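Local coordinates for KaiC domain-containing protein (Pyrococcus horikoshii, PDB 2ZTS) that binds ADP and magnesium at a P-loop and is probably an ATP-binding protein of the KaiC-like family, its exact cellular role being unsettled, at residues G30-L35 / V173-T178; Q49-G54 / R138-S143. One frame throughout, in Å; residues are numbered along the deposited sequence.

Interaction 1: G30-L35 / V173-T178; sequences GTTVLL and VTTILT
Strands 32-35 and 174-178 run parallel, their short axes 4.6 Å apart at closest and 28° between directions, and a ladder of four backbone hydrogen bonds fixes the register: Thr175 N to Thr31 O, Val33 N to Thr175 O, Leu177 N to Val33 O and Leu35 N to Leu177 O. This is the central strand pair of a P-loop NTPase core, in which the strand 32-36 leads through the Walker A loop into helix 43-58. Ahead of the ladder, Gly30 N donates to the side-chain oxygen Thr174 OG1 at 3.1 Å with an N-H...O angle of 160°. Thr174 holds OG1 anti to its carbonyl carbon (chi1 -63°), which brings the hydroxyl alongside the loop amide. A valine in place of Thr174 would probably leave Gly30 N without this acceptor and the entry to strand 32-35 less firmly tied. On the face carrying Val33, Leu35 and Ile176, Ile176 CG2 meets Leu35 CB at 3.6 Å, while Phe46 of helix 43-58 lies against both side chains. Thr178 is on this face too, and its OG1 is hydrogen-bonded to Asp142 OD2, which places the end of the pair beside a magnesium-binding residue. The other face holds Thr32, Thr175, Leu34 and Leu177. Here Thr32 and Thr175 stand side by side, and Leu34 CD1 is 4.3 Å from Leu177 CB. Packing is tightest where Leu177 CD1 presses on Thr32 CG2, a methyl-to-methyl approach of 3.4 Å.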
ATOM      1  N   GLY C  30      20.827  24.153  21.866  1.00 28.78           N
ATOM      2  CA  GLY C  30      21.237  24.009  20.492  1.00 27.43           C
ATOM      3  C   GLY C  30      20.515  22.870  19.724  1.00 27.48           C
ATOM      4  O   GLY C  30      20.690  22.774  18.511  1.00 26.74           O
ATOM      5  N   THR C  31      19.726  22.041  20.397  1.00 26.96           N
ATOM      6  CA  THR C  31      19.063  20.850  19.742  1.00 28.08           C
ATOM      7  C   THR C  31      17.899  21.248  18.824  1.00 27.35           C
ATOM      8  O   THR C  31      17.148  22.123  19.157  1.00 27.03           O
ATOM      9  CB  THR C  31      18.439  19.927  20.805  1.00 27.87           C
ATOM     10  OG1 THR C  31      19.386  19.614  21.797  1.00 29.32           O
ATOM     11  CG2 THR C  31      18.121  18.570  20.231  1.00 29.44           C
ATOM     12  N   THR C  32      17.747  20.598  17.676  1.00 27.53           N
ATOM     13  CA  THR C  32      16.483  20.627  16.914  1.00 26.44           C
ATOM     14  C   THR C  32      15.615  19.427  17.250  1.00 24.54           C
ATOM     15  O   THR C  32      16.058  18.280  17.058  1.00 24.91           O
ATOM     16  CB  THR C  32      16.813  20.623  15.478  1.00 26.95           C
ATOM     17  OG1 THR C  32      17.552  21.808  15.222  1.00 27.44           O
ATOM     18  CG2 THR C  32      15.495  20.731  14.557  1.00 24.09           C
ATOM     19  N   VAL C  33      14.435  19.671  17.810  1.00 23.29           N
ATOM     20  CA  VAL C  33      13.484  18.644  18.266  1.00 22.21           C
ATOM     21  C   VAL C  33      12.309  18.608  17.312  1.00 22.44           C
ATOM     22  O   VAL C  33      11.713  19.650  17.046  1.00 22.92           O
ATOM     23  CB  VAL C  33      12.957  18.972  19.630  1.00 22.64           C
ATOM     24  CG1 VAL C  33      12.012  17.891  20.167  1.00 23.38           C
ATOM     25  CG2 VAL C  33      14.159  19.154  20.628  1.00 23.37           C
ATOM     26  N   LEU C  34      12.011  17.416  16.802  1.00 21.20           N
ATOM     27  CA  LEU C  34      10.868  17.134  15.975  1.00 20.95           C
ATOM     28  C   LEU C  34       9.763  16.736  16.907  1.00 21.20           C
ATOM     29  O   LEU C  34       9.852  15.749  17.646  1.00 20.76           O
ATOM     30  CB  LEU C  34      11.157  16.000  14.985  1.00 21.15           C
ATOM     31  CG  LEU C  34      10.030  15.805  13.960  1.00 20.78           C
ATOM     32  CD1 LEU C  34       9.909  16.977  12.971  1.00 25.14           C
ATOM     33  CD2 LEU C  34      10.168  14.510  13.216  1.00 21.96           C
ATOM     34  N   LEU C  35       8.728  17.565  16.917  1.00 20.60           N
ATOM     35  CA  LEU C  35       7.501  17.310  17.623  1.00 19.52           C
ATOM     36  C   LEU C  35       6.457  16.795  16.565  1.00 20.80           C
ATOM     37  O   LEU C  35       6.063  17.539  15.623  1.00 21.28           O
ATOM     38  CB  LEU C  35       7.067  18.587  18.304  1.00 18.32           C
ATOM     39  CG  LEU C  35       5.732  18.449  19.011  1.00 20.23           C
ATOM     40  CD1 LEU C  35       5.822  17.455  20.190  1.00 21.67           C
ATOM     41  CD2 LEU C  35       5.239  19.764  19.477  1.00 21.91           C
ATOM     42  N   VAL C 173      20.230  27.824  17.914  1.00 32.76           N
ATOM     43  CA  VAL C 173      19.149  28.003  18.916  1.00 30.92           C
ATOM     44  C   VAL C 173      18.484  26.662  19.257  1.00 29.77           C
ATOM     45  O   VAL C 173      18.795  25.660  18.705  1.00 28.46           O
ATOM     46  CB  VAL C 173      18.104  29.088  18.542  1.00 31.19           C
ATOM     47  CG1 VAL C 173      18.800  30.454  18.461  1.00 32.43           C
ATOM     48  CG2 VAL C 173      17.362  28.794  17.211  1.00 31.03           C
ATOM     49  N   THR C 174      17.659  26.635  20.276  1.00 29.30           N
ATOM     50  CA  THR C 174      17.006  25.396  20.634  1.00 28.74           C
ATOM     51  C   THR C 174      15.668  25.480  19.961  1.00 27.68           C
ATOM     52  O   THR C 174      14.931  26.402  20.231  1.00 27.01           O
ATOM     53  CB  THR C 174      16.815  25.327  22.123  1.00 29.19           C
ATOM     54  OG1 THR C 174      18.082  25.327  22.808  1.00 27.35           O
ATOM     55  CG2 THR C 174      16.091  24.003  22.501  1.00 29.78           C
ATOM     56  N   THR C 175      15.386  24.533  19.074  1.00 27.19           N
ATOM     57  CA  THR C 175      14.281  24.597  18.138  1.00 26.11           C
ATOM     58  C   THR C 175      13.317  23.423  18.251  1.00 26.73           C
ATOM     59  O   THR C 175      13.793  22.281  18.367  1.00 26.54           O
ATOM     60  CB  THR C 175      14.880  24.564  16.737  1.00 27.50           C
ATOM     61  OG1 THR C 175      15.782  25.675  16.600  1.00 27.55           O
ATOM     62  CG2 THR C 175      13.789  24.774  15.613  1.00 26.82           C
ATOM     63  N   ILE C 176      11.992  23.697  18.198  1.00 23.85           N
ATOM     64  CA  ILE C 176      10.956  22.684  17.900  1.00 22.96           C
ATOM     65  C   ILE C 176      10.394  22.889  16.470  1.00 23.19           C
ATOM     66  O   ILE C 176       9.985  23.993  16.079  1.00 22.89           O
ATOM     67  CB  ILE C 176       9.829  22.719  18.923  1.00 21.63           C
ATOM     68  CG1 ILE C 176      10.369  22.320  20.288  1.00 24.44           C
ATOM     69  CG2 ILE C 176       8.638  21.790  18.508  1.00 21.53           C
ATOM     70  CD1 ILE C 176       9.422  22.632  21.471  1.00 22.94           C
ATOM     71  N   LEU C 177      10.406  21.822  15.688  1.00 23.02           N
ATOM     72  CA  LEU C 177       9.766  21.741  14.377  1.00 21.85           C
ATOM     73  C   LEU C 177       8.631  20.776  14.526  1.00 21.71           C
ATOM     74  O   LEU C 177       8.792  19.707  15.138  1.00 22.23           O
ATOM     75  CB  LEU C 177      10.714  21.152  13.309  1.00 22.44           C
ATOM     76  CG  LEU C 177      12.123  21.745  13.208  1.00 23.01           C
ATOM     77  CD1 LEU C 177      13.009  20.928  12.314  1.00 23.50           C
ATOM     78  CD2 LEU C 177      12.017  23.166  12.676  1.00 21.62           C
ATOM     79  N   THR C 178       7.487  21.114  13.961  1.00 20.77           N
ATOM     80  CA  THR C 178       6.321  20.249  14.063  1.00 20.99           C
ATOM     81  C   THR C 178       6.046  19.613  12.740  1.00 20.20           C
ATOM     82  O   THR C 178       6.273  20.247  11.698  1.00 21.02           O
ATOM     83  CB  THR C 178       5.094  21.006  14.531  1.00 20.96           C
ATOM     84  OG1 THR C 178       4.648  21.908  13.517  1.00 22.25           O
ATOM     85  CG2 THR C 178       5.444  21.895  15.737  1.00 21.09           C
TER

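Interaction 2: Q49-G54 / R138-S143; sequences QFIYKG and RLVIDS
Phe50 turns CG anti to its backbone N (chi1 169°), while Arg138, with CG anti to its carbonyl carbon and its chain extended from CG to NE, runs across the phenyl ring to reach the helix backbone. Helix 49-54 thus packs on strand 138-142, its short axis 8.5 Å away and nearly antiparallel at 155°, as the helix after a P-loop packs on the central sheet of such NTPases. The aliphatic part of Arg138 lies over one face of the Phe50 ring: CD stands 3.9 Å from the ring centroid and close to the normal, a CH-pi contact displaced toward the rim. Val140 CG2 and the carbonyl oxygen of Leu139 instead lie at the ring edge. Beyond the ring, Arg138 NH1 donates to Phe50 O at 3.1 Å. The bond is bent, with an N-H...O angle of 138°, and the oxygen lies out of the guanidinium plane. Phe50 O also accepts the helical bond from Gly54 N, so two donors share one carbonyl. Gly54 CA sits 3.3 Å above the centre of the guanidinium plane; a CB there would point at the strand and run into Arg138 CD, so the close seat depends on glycine. Next to the ring, Ile51 CG1 meets Val140 CG2 at 3.5 Å, and Ile51 CD1 reaches Arg138 CB at 3.8 Å. The buried guanidinium has further partners, NH1 donating to Lys13 O and NH2 making a salt bridge to Glu60. Carboxylate and carbonyl oxygens together therefore probably offset the cost of burying this charge, while its methylenes serve as part of the hydrophobic packing.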
ATOM      1  N   GLN C  49       3.676  26.965  24.126  1.00 24.33           N
ATOM      2  CA  GLN C  49       3.999  26.967  25.528  1.00 26.38           C
ATOM      3  C   GLN C  49       5.508  27.110  25.735  1.00 27.64           C
ATOM      4  O   GLN C  49       5.972  27.873  26.607  1.00 26.14           O
ATOM      5  CB  GLN C  49       3.477  25.681  26.189  1.00 27.67           C
ATOM      6  CG  GLN C  49       3.215  25.782  27.686  1.00 26.90           C
ATOM      7  CD  GLN C  49       2.312  24.657  28.184  1.00 28.38           C
ATOM      8  OE1 GLN C  49       1.432  24.224  27.452  1.00 32.42           O
ATOM      9  NE2 GLN C  49       2.562  24.151  29.401  1.00 24.58           N
ATOM     10  N   PHE C  50       6.272  26.402  24.904  1.00 27.10           N
ATOM     11  CA  PHE C  50       7.725  26.447  24.929  1.00 27.32           C
ATOM     12  C   PHE C  50       8.198  27.876  24.713  1.00 28.03           C
ATOM     13  O   PHE C  50       9.103  28.313  25.411  1.00 28.17           O
ATOM     14  CB  PHE C  50       8.292  25.493  23.856  1.00 25.96           C
ATOM     15  CG  PHE C  50       9.792  25.612  23.566  1.00 26.01           C
ATOM     16  CD1 PHE C  50      10.745  25.142  24.465  1.00 28.65           C
ATOM     17  CD2 PHE C  50      10.234  25.997  22.338  1.00 25.76           C
ATOM     18  CE1 PHE C  50      12.086  25.159  24.163  1.00 25.65           C
ATOM     19  CE2 PHE C  50      11.616  26.002  22.023  1.00 25.93           C
ATOM     20  CZ  PHE C  50      12.517  25.575  22.934  1.00 25.10           C
ATOM     21  N   ILE C  51       7.668  28.569  23.708  1.00 27.40           N
ATOM     22  CA  ILE C  51       8.113  29.926  23.408  1.00 27.43           C
ATOM     23  C   ILE C  51       7.609  30.893  24.473  1.00 28.35           C
ATOM     24  O   ILE C  51       8.374  31.698  25.007  1.00 28.10           O
ATOM     25  CB  ILE C  51       7.614  30.417  22.044  1.00 27.59           C
ATOM     26  CG1 ILE C  51       8.205  29.602  20.898  1.00 26.44           C
ATOM     27  CG2 ILE C  51       7.991  31.894  21.806  1.00 26.77           C
ATOM     28  CD1 ILE C  51       9.695  29.632  20.803  1.00 28.64           C
ATOM     29  N   TYR C  52       6.326  30.777  24.797  1.00 28.62           N
ATOM     30  CA  TYR C  52       5.700  31.689  25.730  1.00 29.44           C
ATOM     31  C   TYR C  52       6.267  31.569  27.137  1.00 31.12           C
ATOM     32  O   TYR C  52       6.542  32.586  27.771  1.00 30.86           O
ATOM     33  CB  TYR C  52       4.222  31.475  25.820  1.00 29.24           C
ATOM     34  CG  TYR C  52       3.558  32.505  26.694  1.00 28.19           C
ATOM     35  CD1 TYR C  52       3.381  33.786  26.233  1.00 30.33           C
ATOM     36  CD2 TYR C  52       3.122  32.200  27.980  1.00 27.46           C
ATOM     37  CE1 TYR C  52       2.788  34.787  27.054  1.00 30.86           C
ATOM     38  CE2 TYR C  52       2.509  33.200  28.811  1.00 30.13           C
ATOM     39  CZ  TYR C  52       2.349  34.480  28.331  1.00 30.01           C
ATOM     40  OH  TYR C  52       1.756  35.506  29.085  1.00 27.70           O
ATOM     41  N   LYS C  53       6.392  30.342  27.624  1.00 30.99           N
ATOM     42  CA  LYS C  53       6.992  30.108  28.921  1.00 32.83           C
ATOM     43  C   LYS C  53       8.499  30.401  28.900  1.00 33.13           C
ATOM     44  O   LYS C  53       9.063  30.870  29.879  1.00 31.39           O
ATOM     45  CB  LYS C  53       6.758  28.688  29.424  1.00 32.03           C
ATOM     46  CG  LYS C  53       5.337  28.396  29.802  1.00 34.91           C
ATOM     47  CD  LYS C  53       4.827  29.382  30.858  1.00 37.97           C
ATOM     48  CE  LYS C  53       3.622  28.890  31.624  1.00 39.13           C
ATOM     49  NZ  LYS C  53       3.031  30.004  32.408  1.00 42.76           N
ATOM     50  N   GLY C  54       9.152  30.093  27.801  1.00 33.28           N
ATOM     51  CA  GLY C  54      10.514  30.518  27.663  1.00 35.11           C
ATOM     52  C   GLY C  54      10.647  32.005  28.021  1.00 36.76           C
ATOM     53  O   GLY C  54      11.465  32.356  28.848  1.00 37.76           O
ATOM     54  N   ARG C 138      15.161  30.570  21.548  1.00 27.22           N
ATOM     55  CA  ARG C 138      14.146  29.556  21.293  1.00 27.01           C
ATOM     56  C   ARG C 138      13.492  29.818  19.943  1.00 26.81           C
ATOM     57  O   ARG C 138      13.303  30.968  19.551  1.00 27.86           O
ATOM     58  CB  ARG C 138      13.119  29.594  22.395  1.00 27.17           C
ATOM     59  CG  ARG C 138      13.550  28.961  23.684  1.00 29.16           C
ATOM     60  CD  ARG C 138      12.466  28.898  24.738  1.00 30.53           C
ATOM     61  NE  ARG C 138      13.106  28.738  26.040  1.00 27.27           N
ATOM     62  CZ  ARG C 138      12.692  27.961  27.023  1.00 28.80           C
ATOM     63  NH1 ARG C 138      11.584  27.265  26.939  1.00 29.06           N
ATOM     64  NH2 ARG C 138      13.401  27.890  28.151  1.00 28.15           N
ATOM     65  N   LEU C 139      13.167  28.767  19.213  1.00 26.13           N
ATOM     66  CA  LEU C 139      12.595  28.896  17.865  1.00 25.50           C
ATOM     67  C   LEU C 139      11.558  27.785  17.629  1.00 24.52           C
ATOM     68  O   LEU C 139      11.782  26.665  18.030  1.00 24.24           O
ATOM     69  CB  LEU C 139      13.707  28.834  16.808  1.00 24.79           C
ATOM     70  CG  LEU C 139      13.243  28.819  15.336  1.00 26.10           C
ATOM     71  CD1 LEU C 139      12.441  30.047  14.938  1.00 27.77           C
ATOM     72  CD2 LEU C 139      14.480  28.640  14.418  1.00 24.96           C
ATOM     73  N   VAL C 140      10.454  28.100  16.992  1.00 24.03           N
ATOM     74  CA  VAL C 140       9.434  27.109  16.602  1.00 24.80           C
ATOM     75  C   VAL C 140       9.113  27.339  15.133  1.00 25.19           C
ATOM     76  O   VAL C 140       8.992  28.478  14.720  1.00 26.17           O
ATOM     77  CB  VAL C 140       8.148  27.281  17.424  1.00 25.06           C
ATOM     78  CG1 VAL C 140       6.971  26.579  16.782  1.00 24.95           C
ATOM     79  CG2 VAL C 140       8.352  26.767  18.830  1.00 26.51           C
ATOM     80  N   ILE C 141       9.021  26.265  14.355  1.00 25.05           N
ATOM     81  CA  ILE C 141       8.472  26.299  13.017  1.00 25.53           C
ATOM     82  C   ILE C 141       7.307  25.334  13.030  1.00 25.23           C
ATOM     83  O   ILE C 141       7.470  24.119  13.097  1.00 23.84           O
ATOM     84  CB  ILE C 141       9.534  25.934  11.953  1.00 26.06           C
ATOM     85  CG1 ILE C 141      10.767  26.898  12.101  1.00 25.99           C
ATOM     86  CG2 ILE C 141       8.914  25.944  10.545  1.00 28.04           C
ATOM     87  CD1 ILE C 141      11.812  26.799  11.006  1.00 28.10           C
ATOM     88  N   ASP C 142       6.126  25.920  13.054  1.00 24.14           N
ATOM     89  CA  ASP C 142       4.871  25.217  12.981  1.00 24.76           C
ATOM     90  C   ASP C 142       4.295  25.556  11.626  1.00 23.58           C
ATOM     91  O   ASP C 142       3.732  26.583  11.491  1.00 22.68           O
ATOM     92  CB  ASP C 142       3.974  25.735  14.095  1.00 24.98           C
ATOM     93  CG  ASP C 142       2.777  24.865  14.338  1.00 27.01           C
ATOM     94  OD1 ASP C 142       1.812  25.392  14.966  1.00 24.45           O
ATOM     95  OD2 ASP C 142       2.751  23.638  13.999  1.00 26.73           O
ATOM     96  N   SER C 143       4.424  24.716  10.604  1.00 23.40           N
ATOM     97  CA  SER C 143       4.839  23.344  10.682  1.00 22.20           C
ATOM     98  C   SER C 143       5.534  23.049   9.377  1.00 22.83           C
ATOM     99  O   SER C 143       5.439  23.821   8.402  1.00 22.38           O
ATOM    100  CB  SER C 143       3.588  22.469  10.777  1.00 21.52           C
ATOM    101  OG  SER C 143       2.912  22.459   9.507  1.00 21.90           O
TER

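How the interactions relate
Both interactions are buried in the same KaiC core and meet on one sheet, where strands 174-179 and 138-142 are neighbours: Ile176 N lies 3.0 Å from Leu139 O, a probable hydrogen bond. Interaction 1 joins two strands within that sheet, chiefly through backbone bonds; interaction 2 seats helix 43-58 on a face of it, through apolar side chains and one arginine that bonds a helix carbonyl. Helix and strand 32-36 are consecutive in the chain, and Ile176 CD1 packs on Phe50 CD2 at 3.6 Å, so one hydrophobic layer is shared. The C-terminal ends of strands 174-179 and 138-142 meet near the nucleotide site, whereas the Arg138 chemistry belongs to the other end of its strand.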